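Local coordinates for ParB domain protein nuclease (Sulfolobus solfataricus, PDB 5K5D) that probably takes part in archaeal DNA segregation as a pNOB8-like ParB protein, and may have nuclease activity, at residues I168-K178 with K192-I200; Q47-V58 with V77-S86. The protein carries 4 engineered substitutions. All blocks are in the same frame, centred on the assembly; numbering follows the deposited sequence.

Contact 1: residues I168-K178 with K192-I200; sequences ISALEYERILK and KRKMAILRI
Ala196 pushes its CB into a hollow formed by Ala170, Tyr173, Glu174 and Leu177, with CB of Glu174 3.6 Å from that methyl. The reciprocal knob is Tyr173, which sits among Met195, Ala196, Arg199 and Ile200. Its CG lies anti to the backbone N (chi1 -165°), which carries the ring in among these four residues. CD of Arg199 rests over one face as a CH-pi contact, 3.9 Å from the ring centroid, while SE of Met195, a selenomethionine, comes in at the ring edge. Leu177 reaches Met195 with CD2, 4.0 Å from CE, while its CD1 lies against the Ala196 methyl. The motif is a knobs-into-holes helical hairpin: helices 170-178 and 192-200 run roughly antiparallel, 139° between their directions, with axes 8.6 Å apart. Where the first helix starts, Ile200 lies against Ala170, CB to CB at 4.0 Å. A capping box holds that start, Glu172 N reaching Ser169 OG at 3.2 Å and Ser169 N returning a bond to Glu172 OE1; the Ser169 hydroxyl is also hydrogen-bonded to Asn156. At the polar edge, Asp121 on helix 109-128 takes both the Tyr173 hydroxyl and the Arg199 guanidinium. A serine in place of Tyr173 would probably leave the Arg199 methylenes without their ring face and Asp121 without one of its partners. Glu174 OE2 lies 3.3 Å from Arg193 CG without a salt bridge.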
loop_
_atom_site.group_PDB
_atom_site.type_symbol
_atom_site.label_atom_id
_atom_site.label_comp_id
_atom_site.label_asym_id
_atom_site.label_seq_id
_atom_site.Cartn_x
_atom_site.Cartn_y
_atom_site.Cartn_z
ATOM N N ILE B 168 10.512 -4.942 -12.878
ATOM C CA ILE B 168 9.183 -4.932 -13.467
ATOM C C ILE B 168 8.899 -3.612 -14.173
ATOM O O ILE B 168 9.465 -2.580 -13.827
ATOM C CB ILE B 168 8.109 -5.207 -12.393
ATOM C CG1 ILE B 168 6.720 -5.314 -13.029
ATOM C CG2 ILE B 168 8.151 -4.139 -11.301
ATOM C CD1 ILE B 168 5.636 -5.741 -12.060
ATOM N N SER B 169 8.026 -3.651 -15.172
ATOM C CA SER B 169 7.682 -2.457 -15.929
ATOM C C SER B 169 6.424 -1.807 -15.367
ATOM O O SER B 169 5.676 -2.430 -14.612
ATOM C CB SER B 169 7.468 -2.798 -17.405
ATOM O OG SER B 169 6.264 -3.520 -17.592
ATOM N N ALA B 170 6.198 -0.552 -15.737
ATOM C CA ALA B 170 5.013 0.174 -15.299
ATOM C C ALA B 170 3.757 -0.557 -15.738
ATOM O O ALA B 170 2.714 -0.472 -15.086
ATOM C CB ALA B 170 5.020 1.586 -15.858
ATOM N N LEU B 171 3.859 -1.275 -16.849
ATOM C CA LEU B 171 2.703 -1.970 -17.397
ATOM C C LEU B 171 2.345 -3.180 -16.547
ATOM O O LEU B 171 1.202 -3.335 -16.125
ATOM C CB LEU B 171 2.964 -2.399 -18.837
ATOM C CG LEU B 171 1.763 -3.010 -19.557
ATOM C CD1 LEU B 171 0.603 -2.022 -19.599
ATOM C CD2 LEU B 171 2.156 -3.445 -20.958
ATOM N N GLU B 172 3.331 -4.034 -16.298
ATOM C CA GLU B 172 3.117 -5.232 -15.499
ATOM C C GLU B 172 2.603 -4.845 -14.120
ATOM O O GLU B 172 1.634 -5.426 -13.627
ATOM C CB GLU B 172 4.411 -6.037 -15.386
ATOM C CG GLU B 172 5.098 -6.285 -16.723
ATOM C CD GLU B 172 6.484 -6.891 -16.572
ATOM O OE1 GLU B 172 7.428 -6.143 -16.237
ATOM O OE2 GLU B 172 6.632 -8.113 -16.792
ATOM N N TYR B 173 3.247 -3.854 -13.507
ATOM C CA TYR B 173 2.839 -3.362 -12.193
ATOM C C TYR B 173 1.391 -2.872 -12.208
ATOM O O TYR B 173 0.625 -3.146 -11.285
ATOM C CB TYR B 173 3.761 -2.240 -11.715
ATOM C CG TYR B 173 3.634 -1.937 -10.237
ATOM C CD1 TYR B 173 2.805 -0.919 -9.780
ATOM C CD2 TYR B 173 4.345 -2.673 -9.297
ATOM C CE1 TYR B 173 2.690 -0.643 -8.426
ATOM C CE2 TYR B 173 4.236 -2.408 -7.944
ATOM C CZ TYR B 173 3.409 -1.393 -7.515
ATOM O OH TYR B 173 3.306 -1.136 -6.168
ATOM N N GLU B 174 1.024 -2.145 -13.256
ATOM C CA GLU B 174 -0.335 -1.636 -13.383
ATOM C C GLU B 174 -1.349 -2.766 -13.529
ATOM O O GLU B 174 -2.445 -2.702 -12.971
ATOM C CB GLU B 174 -0.444 -0.683 -14.572
ATOM C CG GLU B 174 -1.830 -0.104 -14.767
ATOM C CD GLU B 174 -1.931 0.737 -16.024
ATOM O OE1 GLU B 174 -2.928 0.587 -16.764
ATOM O OE2 GLU B 174 -1.012 1.545 -16.272
ATOM N N ARG B 175 -0.988 -3.796 -14.286
ATOM C CA ARG B 175 -1.887 -4.923 -14.495
ATOM C C ARG B 175 -2.097 -5.642 -13.173
ATOM O O ARG B 175 -3.187 -6.139 -12.884
ATOM C CB ARG B 175 -1.327 -5.884 -15.546
ATOM C CG ARG B 175 -0.730 -7.164 -14.977
ATOM C CD ARG B 175 -0.169 -8.060 -16.076
ATOM N NE ARG B 175 0.763 -7.342 -16.943
ATOM C CZ ARG B 175 1.843 -7.884 -17.496
ATOM N NH1 ARG B 175 2.141 -9.156 -17.268
ATOM N NH2 ARG B 175 2.629 -7.153 -18.274
ATOM N N ILE B 176 -1.040 -5.687 -12.368
ATOM C CA ILE B 176 -1.112 -6.289 -11.046
ATOM C C ILE B 176 -2.105 -5.537 -10.166
ATOM O O ILE B 176 -2.895 -6.147 -9.448
ATOM C CB ILE B 176 0.268 -6.319 -10.375
ATOM C CG1 ILE B 176 1.168 -7.328 -11.091
ATOM C CG2 ILE B 176 0.134 -6.659 -8.905
ATOM C CD1 ILE B 176 2.460 -7.618 -10.370
ATOM N N LEU B 177 -2.066 -4.209 -10.237
ATOM C CA LEU B 177 -3.009 -3.372 -9.510
ATOM C C LEU B 177 -4.438 -3.714 -9.892
ATOM O O LEU B 177 -5.290 -3.918 -9.025
ATOM C CB LEU B 177 -2.754 -1.895 -9.800
ATOM C CG LEU B 177 -1.366 -1.380 -9.437
ATOM C CD1 LEU B 177 -1.235 0.100 -9.787
ATOM C CD2 LEU B 177 -1.097 -1.630 -7.965
ATOM N N LYS B 178 -4.699 -3.767 -11.196
ATOM C CA LYS B 178 -6.041 -4.059 -11.684
ATOM C C LYS B 178 -6.544 -5.386 -11.130
ATOM O O LYS B 178 -7.680 -5.481 -10.669
ATOM C CB LYS B 178 -6.090 -4.046 -13.215
ATOM C CG LYS B 178 -6.060 -2.649 -13.819
ATOM C CD LYS B 178 -6.338 -2.673 -15.317
ATOM C CE LYS B 178 -5.312 -3.518 -16.062
ATOM N NZ LYS B 178 -5.501 -3.471 -17.543
ATOM N N LYS B 192 -4.852 4.183 -10.699
ATOM C CA LYS B 192 -3.978 3.015 -10.755
ATOM C C LYS B 192 -2.869 3.228 -11.772
ATOM O O LYS B 192 -1.760 2.717 -11.617
ATOM C CB LYS B 192 -4.758 1.753 -11.124
ATOM C CG LYS B 192 -5.736 1.278 -10.068
ATOM C CD LYS B 192 -6.409 -0.009 -10.504
ATOM C CE LYS B 192 -7.528 -0.388 -9.566
ATOM N NZ LYS B 192 -8.650 0.585 -9.649
ATOM N N ARG B 193 -3.173 3.984 -12.819
ATOM C CA ARG B 193 -2.211 4.206 -13.884
ATOM C C ARG B 193 -1.221 5.282 -13.466
ATOM O O ARG B 193 -0.022 5.169 -13.721
ATOM C CB ARG B 193 -2.923 4.592 -15.178
ATOM C CG ARG B 193 -2.002 4.652 -16.375
ATOM C CD ARG B 193 -2.769 4.918 -17.653
ATOM N NE ARG B 193 -1.862 5.203 -18.758
ATOM C CZ ARG B 193 -1.400 6.415 -19.042
ATOM N NH1 ARG B 193 -1.766 7.454 -18.302
ATOM N NH2 ARG B 193 -0.573 6.588 -20.063
ATOM N N LYS B 194 -1.740 6.324 -12.819
ATOM C CA LYS B 194 -0.909 7.383 -12.264
ATOM C C LYS B 194 0.053 6.802 -11.244
ATOM O O LYS B 194 1.246 7.099 -11.262
ATOM C CB LYS B 194 -1.772 8.451 -11.588
ATOM C CG LYS B 194 -2.454 9.409 -12.540
ATOM C CD LYS B 194 -3.425 10.302 -11.790
ATOM C CE LYS B 194 -4.111 11.291 -12.721
ATOM N NZ LYS B 194 -5.237 11.994 -12.042
HETATM N N MSE B 195 -0.477 5.978 -10.348
HETATM C CA MSE B 195 0.339 5.390 -9.297
HETATM C C MSE B 195 1.398 4.474 -9.890
HETATM O O MSE B 195 2.551 4.491 -9.460
HETATM C CB MSE B 195 -0.525 4.628 -8.292
HETATM C CG MSE B 195 0.176 4.398 -6.960
HETATM SE SE MSE B 195 0.672 2.542 -6.619
HETATM C CE MSE B 195 -1.063 1.885 -6.042
ATOM N N ALA B 196 1.004 3.687 -10.889
ATOM C CA ALA B 196 1.914 2.740 -11.523
ATOM C C ALA B 196 3.078 3.450 -12.207
ATOM O O ALA B 196 4.233 3.039 -12.072
ATOM C CB ALA B 196 1.165 1.860 -12.512
ATOM N N ILE B 197 2.771 4.520 -12.936
ATOM C CA ILE B 197 3.802 5.303 -13.613
ATOM C C ILE B 197 4.760 5.955 -12.618
ATOM O O ILE B 197 5.973 5.961 -12.821
ATOM C CB ILE B 197 3.188 6.383 -14.515
ATOM C CG1 ILE B 197 2.402 5.724 -15.649
ATOM C CG2 ILE B 197 4.274 7.292 -15.074
ATOM C CD1 ILE B 197 1.795 6.702 -16.623
ATOM N N LEU B 198 4.216 6.506 -11.540
ATOM C CA LEU B 198 5.050 7.120 -10.523
ATOM C C LEU B 198 5.885 6.059 -9.820
ATOM O O LEU B 198 7.064 6.268 -9.548
ATOM C CB LEU B 198 4.201 7.879 -9.496
ATOM C CG LEU B 198 3.333 9.035 -9.996
ATOM C CD1 LEU B 198 2.652 9.726 -8.828
ATOM C CD2 LEU B 198 4.151 10.026 -10.805
ATOM N N ARG B 199 5.271 4.918 -9.535
ATOM C CA ARG B 199 5.940 3.872 -8.775
ATOM C C ARG B 199 7.184 3.371 -9.497
ATOM O O ARG B 199 8.190 3.037 -8.863
ATOM C CB ARG B 199 4.982 2.715 -8.498
ATOM C CG ARG B 199 5.348 1.895 -7.277
ATOM C CD ARG B 199 6.319 0.794 -7.626
ATOM N NE ARG B 199 6.911 0.202 -6.432
ATOM C CZ ARG B 199 8.128 0.486 -5.986
ATOM N NH1 ARG B 199 8.888 1.353 -6.644
ATOM N NH2 ARG B 199 8.587 -0.101 -4.888
ATOM N N ILE B 200 7.113 3.335 -10.824
ATOM C CA ILE B 200 8.199 2.796 -11.638
ATOM C C ILE B 200 9.179 3.869 -12.106
ATOM O O ILE B 200 10.398 3.681 -12.046
ATOM C CB ILE B 200 7.651 2.020 -12.854
ATOM C CG1 ILE B 200 7.413 0.557 -12.474
ATOM C CG2 ILE B 200 8.607 2.118 -14.035
ATOM C CD1 ILE B 200 6.461 0.372 -11.302
#

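Contact 2: residues Q47-V58 with V77-S86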
loop_
_atom_site.group_PDB
_atom_site.type_symbol
_atom_site.label_atom_id
_atom_site.label_comp_id
_atom_site.label_asym_id
_atom_site.label_seq_id
_atom_site.Cartn_x
_atom_site.Cartn_y
_atom_site.Cartn_z
ATOM N N GLN B 47 -17.328 -9.618 19.622
ATOM C CA GLN B 47 -16.841 -9.851 18.269
ATOM C C GLN B 47 -17.966 -9.944 17.249
ATOM O O GLN B 47 -18.670 -10.950 17.185
ATOM C CB GLN B 47 -16.010 -11.130 18.219
ATOM C CG GLN B 47 -14.538 -10.891 17.987
ATOM C CD GLN B 47 -13.819 -12.140 17.526
ATOM O OE1 GLN B 47 -13.788 -13.154 18.231
ATOM N NE2 GLN B 47 -13.238 -12.078 16.332
ATOM N N ILE B 48 -18.124 -8.895 16.450
ATOM C CA ILE B 48 -19.088 -8.907 15.357
ATOM C C ILE B 48 -18.507 -9.682 14.176
ATOM O O ILE B 48 -19.180 -10.521 13.576
ATOM C CB ILE B 48 -19.446 -7.479 14.905
ATOM C CG1 ILE B 48 -20.095 -6.702 16.052
ATOM C CG2 ILE B 48 -20.379 -7.520 13.706
ATOM C CD1 ILE B 48 -21.454 -7.233 16.462
ATOM N N PHE B 49 -17.247 -9.399 13.859
ATOM C CA PHE B 49 -16.550 -10.050 12.759
ATOM C C PHE B 49 -15.394 -10.904 13.269
ATOM O O PHE B 49 -14.700 -10.518 14.208
ATOM C CB PHE B 49 -16.019 -9.003 11.782
ATOM C CG PHE B 49 -17.094 -8.265 11.041
ATOM C CD1 PHE B 49 -18.134 -8.952 10.437
ATOM C CD2 PHE B 49 -17.071 -6.884 10.955
ATOM C CE1 PHE B 49 -19.127 -8.275 9.754
ATOM C CE2 PHE B 49 -18.061 -6.202 10.275
ATOM C CZ PHE B 49 -19.090 -6.898 9.674
ATOM N N PRO B 50 -15.185 -12.075 12.648
ATOM C CA PRO B 50 -14.079 -12.951 13.042
ATOM C C PRO B 50 -12.761 -12.462 12.462
ATOM O O PRO B 50 -12.754 -11.699 11.494
ATOM C CB PRO B 50 -14.461 -14.289 12.417
ATOM C CG PRO B 50 -15.240 -13.915 11.203
ATOM C CD PRO B 50 -15.998 -12.663 11.567
ATOM N N LEU B 51 -11.657 -12.896 13.059
ATOM C CA LEU B 51 -10.337 -12.544 12.567
ATOM C C LEU B 51 -9.910 -13.522 11.476
ATOM O O LEU B 51 -10.546 -14.559 11.273
ATOM C CB LEU B 51 -9.325 -12.538 13.711
ATOM C CG LEU B 51 -9.683 -11.630 14.888
ATOM C CD1 LEU B 51 -8.512 -11.539 15.848
ATOM C CD2 LEU B 51 -10.086 -10.250 14.398
ATOM N N ILE B 52 -8.834 -13.186 10.775
ATOM C CA ILE B 52 -8.391 -13.971 9.631
ATOM C C ILE B 52 -7.080 -14.686 9.928
ATOM O O ILE B 52 -6.056 -14.052 10.172
ATOM C CB ILE B 52 -8.181 -13.077 8.402
ATOM C CG1 ILE B 52 -9.451 -12.276 8.097
ATOM C CG2 ILE B 52 -7.729 -13.907 7.221
ATOM C CD1 ILE B 52 -10.680 -13.121 7.901
ATOM N N ALA B 53 -7.111 -16.012 9.898
ATOM C CA ALA B 53 -5.921 -16.797 10.190
ATOM C C ALA B 53 -5.721 -17.882 9.145
ATOM O O ALA B 53 -6.659 -18.263 8.440
ATOM C CB ALA B 53 -6.017 -17.410 11.572
ATOM N N ASP B 54 -4.493 -18.378 9.043
ATOM C CA ASP B 54 -4.219 -19.460 8.113
ATOM C C ASP B 54 -4.372 -20.822 8.790
ATOM O O ASP B 54 -4.861 -20.926 9.918
ATOM C CB ASP B 54 -2.830 -19.311 7.478
ATOM C CG ASP B 54 -1.704 -19.713 8.418
ATOM O OD1 ASP B 54 -1.978 -20.196 9.542
ATOM O OD2 ASP B 54 -0.531 -19.559 8.015
ATOM N N ARG B 55 -3.944 -21.858 8.082
ATOM C CA ARG B 55 -4.066 -23.233 8.537
ATOM C C ARG B 55 -3.409 -23.464 9.897
ATOM O O ARG B 55 -3.959 -24.157 10.748
ATOM C CB ARG B 55 -3.436 -24.148 7.490
ATOM C CG ARG B 55 -3.813 -25.596 7.614
ATOM C CD ARG B 55 -3.753 -26.252 6.247
ATOM N NE ARG B 55 -2.422 -26.189 5.652
ATOM C CZ ARG B 55 -2.195 -26.129 4.345
ATOM N NH1 ARG B 55 -3.211 -26.104 3.495
ATOM N NH2 ARG B 55 -0.953 -26.086 3.885
ATOM N N ASN B 56 -2.232 -22.884 10.096
ATOM C CA ASN B 56 -1.491 -23.074 11.338
ATOM C C ASN B 56 -1.763 -21.970 12.352
ATOM O O ASN B 56 -0.993 -21.775 13.293
ATOM C CB ASN B 56 0.013 -23.135 11.060
ATOM C CG ASN B 56 0.388 -24.273 10.132
ATOM O OD1 ASN B 56 -0.153 -25.375 10.235
ATOM N ND2 ASN B 56 1.303 -24.004 9.208
ATOM N N TYR B 57 -2.860 -21.250 12.153
ATOM C CA TYR B 57 -3.311 -20.260 13.124
ATOM C C TYR B 57 -2.365 -19.069 13.206
ATOM O O TYR B 57 -2.243 -18.421 14.245
ATOM C CB TYR B 57 -3.529 -20.916 14.492
ATOM C CG TYR B 57 -4.557 -22.025 14.431
ATOM C CD1 TYR B 57 -4.172 -23.349 14.256
ATOM C CD2 TYR B 57 -5.915 -21.743 14.510
ATOM C CE1 TYR B 57 -5.110 -24.361 14.181
ATOM C CE2 TYR B 57 -6.859 -22.746 14.436
ATOM C CZ TYR B 57 -6.452 -24.052 14.269
ATOM O OH TYR B 57 -7.393 -25.052 14.191
ATOM N N VAL B 58 -1.693 -18.794 12.094
ATOM C CA VAL B 58 -0.938 -17.563 11.942
ATOM C C VAL B 58 -1.918 -16.449 11.592
ATOM O O VAL B 58 -2.645 -16.535 10.599
ATOM C CB VAL B 58 0.134 -17.681 10.834
ATOM C CG1 VAL B 58 0.781 -16.332 10.566
ATOM C CG2 VAL B 58 1.181 -18.712 11.210
ATOM N N VAL B 77 -11.379 -16.372 20.645
ATOM C CA VAL B 77 -11.735 -15.511 19.531
ATOM C C VAL B 77 -12.216 -16.301 18.317
ATOM O O VAL B 77 -11.632 -17.321 17.946
ATOM C CB VAL B 77 -10.560 -14.568 19.156
ATOM C CG1 VAL B 77 -9.242 -15.320 19.165
ATOM C CG2 VAL B 77 -10.805 -13.896 17.812
ATOM N N LYS B 78 -13.304 -15.827 17.722
ATOM C CA LYS B 78 -13.839 -16.404 16.499
ATOM C C LYS B 78 -12.908 -16.050 15.347
ATOM O O LYS B 78 -12.497 -14.899 15.208
ATOM C CB LYS B 78 -15.241 -15.849 16.233
ATOM C CG LYS B 78 -16.226 -16.063 17.378
ATOM C CD LYS B 78 -17.176 -14.873 17.569
ATOM C CE LYS B 78 -18.157 -14.712 16.417
ATOM N NZ LYS B 78 -17.502 -14.229 15.166
ATOM N N ILE B 79 -12.567 -17.038 14.527
ATOM C CA ILE B 79 -11.695 -16.795 13.387
ATOM C C ILE B 79 -12.184 -17.465 12.103
ATOM O O ILE B 79 -13.061 -18.336 12.122
ATOM C CB ILE B 79 -10.243 -17.258 13.659
ATOM C CG1 ILE B 79 -10.171 -18.783 13.778
ATOM C CG2 ILE B 79 -9.689 -16.587 14.903
ATOM C CD1 ILE B 79 -8.751 -19.323 13.903
ATOM N N LEU B 80 -11.615 -17.031 10.985
ATOM C CA LEU B 80 -11.757 -17.745 9.730
ATOM C C LEU B 80 -10.414 -18.398 9.416
ATOM O O LEU B 80 -9.461 -17.722 9.016
ATOM C CB LEU B 80 -12.173 -16.801 8.601
ATOM C CG LEU B 80 -13.503 -16.066 8.783
ATOM C CD1 LEU B 80 -13.869 -15.286 7.526
ATOM C CD2 LEU B 80 -14.611 -17.038 9.144
ATOM N N LYS B 81 -10.335 -19.709 9.630
ATOM C CA LYS B 81 -9.128 -20.459 9.318
ATOM C C LYS B 81 -9.141 -20.875 7.852
ATOM O O LYS B 81 -9.939 -21.719 7.436
ATOM C CB LYS B 81 -8.998 -21.692 10.215
ATOM C CG LYS B 81 -7.642 -22.370 10.117
ATOM C CD LYS B 81 -7.546 -23.588 11.023
ATOM C CE LYS B 81 -8.390 -24.736 10.497
ATOM N NZ LYS B 81 -8.279 -25.935 11.373
ATOM N N TYR B 82 -8.258 -20.263 7.075
ATOM C CA TYR B 82 -8.129 -20.571 5.662
ATOM C C TYR B 82 -7.213 -21.767 5.468
ATOM O O TYR B 82 -6.285 -21.984 6.247
ATOM C CB TYR B 82 -7.588 -19.363 4.904
ATOM C CG TYR B 82 -8.628 -18.309 4.667
ATOM C CD1 TYR B 82 -9.082 -17.505 5.707
ATOM C CD2 TYR B 82 -9.165 -18.114 3.404
ATOM C CE1 TYR B 82 -10.047 -16.535 5.489
ATOM C CE2 TYR B 82 -10.129 -17.147 3.179
ATOM C CZ TYR B 82 -10.565 -16.365 4.223
ATOM O OH TYR B 82 -11.523 -15.410 3.996
ATOM N N ASP B 83 -7.474 -22.537 4.417
ATOM C CA ASP B 83 -6.754 -23.778 4.195
ATOM C C ASP B 83 -5.500 -23.583 3.354
ATOM O O ASP B 83 -5.357 -24.163 2.284
ATOM C CB ASP B 83 -7.665 -24.811 3.542
ATOM C CG ASP B 83 -6.992 -26.154 3.387
ATOM O OD1 ASP B 83 -6.216 -26.525 4.291
ATOM O OD2 ASP B 83 -7.228 -26.828 2.362
ATOM N N PHE B 84 -4.589 -22.760 3.847
ATOM C CA PHE B 84 -3.315 -22.573 3.174
ATOM C C PHE B 84 -2.258 -22.155 4.183
ATOM O O PHE B 84 -2.578 -21.628 5.246
ATOM C CB PHE B 84 -3.430 -21.539 2.053
ATOM C CG PHE B 84 -3.456 -20.117 2.537
ATOM C CD1 PHE B 84 -4.654 -19.508 2.878
ATOM C CD2 PHE B 84 -2.285 -19.387 2.640
ATOM C CE1 PHE B 84 -4.683 -18.200 3.316
ATOM C CE2 PHE B 84 -2.307 -18.077 3.078
ATOM C CZ PHE B 84 -3.509 -17.485 3.417
ATOM N N ASP B 85 -1.002 -22.417 3.849
ATOM C CA ASP B 85 0.112 -22.071 4.713
ATOM C C ASP B 85 0.662 -20.721 4.276
ATOM O O ASP B 85 1.265 -20.604 3.210
ATOM C CB ASP B 85 1.194 -23.149 4.625
ATOM C CG ASP B 85 2.254 -23.003 5.692
ATOM O OD1 ASP B 85 2.566 -21.857 6.074
ATOM O OD2 ASP B 85 2.773 -24.043 6.151
ATOM N N SER B 86 0.438 -19.702 5.100
ATOM C CA SER B 86 0.855 -18.342 4.774
ATOM C C SER B 86 2.367 -18.235 4.633
ATOM O O SER B 86 2.870 -17.326 3.974
ATOM C CB SER B 86 0.376 -17.362 5.843
ATOM O OG SER B 86 1.071 -17.567 7.061
HETATM O O HOH W 1 1.335 -26.352 6.506
#
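Gln47 reads the backbone of Lys78 with both ends of its amide: OE1 accepts from Lys78 N at 2.8 Å and NE2 donates to Lys78 O, each bond lying on a lone pair in the carbonyl plane. That carbonyl also accepts from Leu51 N. Pro50 sets its ring against Leu80, CG to CG at 3.7 Å. From Leu51 the strands pair in parallel, Leu80 N meeting Leu51 O almost head-on to the carbonyl (C=O...N 171°) at 2.7 Å and Ala53 bonding on to Leu80 and Tyr82. Side chains alternate: Ile52 shares a face with Leu80 and Tyr82, itself packing with Tyr82 on Leu96 of helix 90-99, and Ala53 turns with Leu51 and Ile79 to the other. These are the two middle strands of the mixed four-stranded sheet in the ParB-like N-terminal region, joined through strand 59-61 and helix 63-71. Asp54 ends the pairing and opens a type I turn. With CG between backbone N and carbonyl carbon (chi1 77°), its OD2 takes both Ser86 OG, at 2.7 Å, and Ser86 N, from opposite faces of the carboxylate plane, while OD1 accepts from Val58 N. Arg55 N binds Phe84 O, and its NH1 makes a salt bridge to Asp83 OD1 at 3.1 Å; the aspartate oxygen lies in the guanidinium plane, but the nitrogen meets it from above the carboxylate. Tyr57 lays its ring edge by Ile79 CD1, and its OH accepts from Lys81 NZ at 3.1 Å; Glu12 on strand 9-15 binds both groups.

Overall arrangement
Contact 2 closes before contact 1 opens, and the two stand in series along the chain, with centres 31 Å apart and nearest atoms about 17 Å from each other. They do not touch. Contact 2 builds the core of the sheet in the ParB-like N-terminal region, whereas contact 1 pairs helices 170-180 and 189-201, later in the chain. Measured between centres, contact 1 lies about 13 Å from the centre of the chain and contact 2 about 22 Å. The long helix 109-128 lies between the two contacts in sequence and carries Asp121, which is bound by side chains of contact 1. In contact 2 the side chain of Leu51 is about 6 Å from a bound citric acid, probably from the crystallisation liquor, which may mark a pocket.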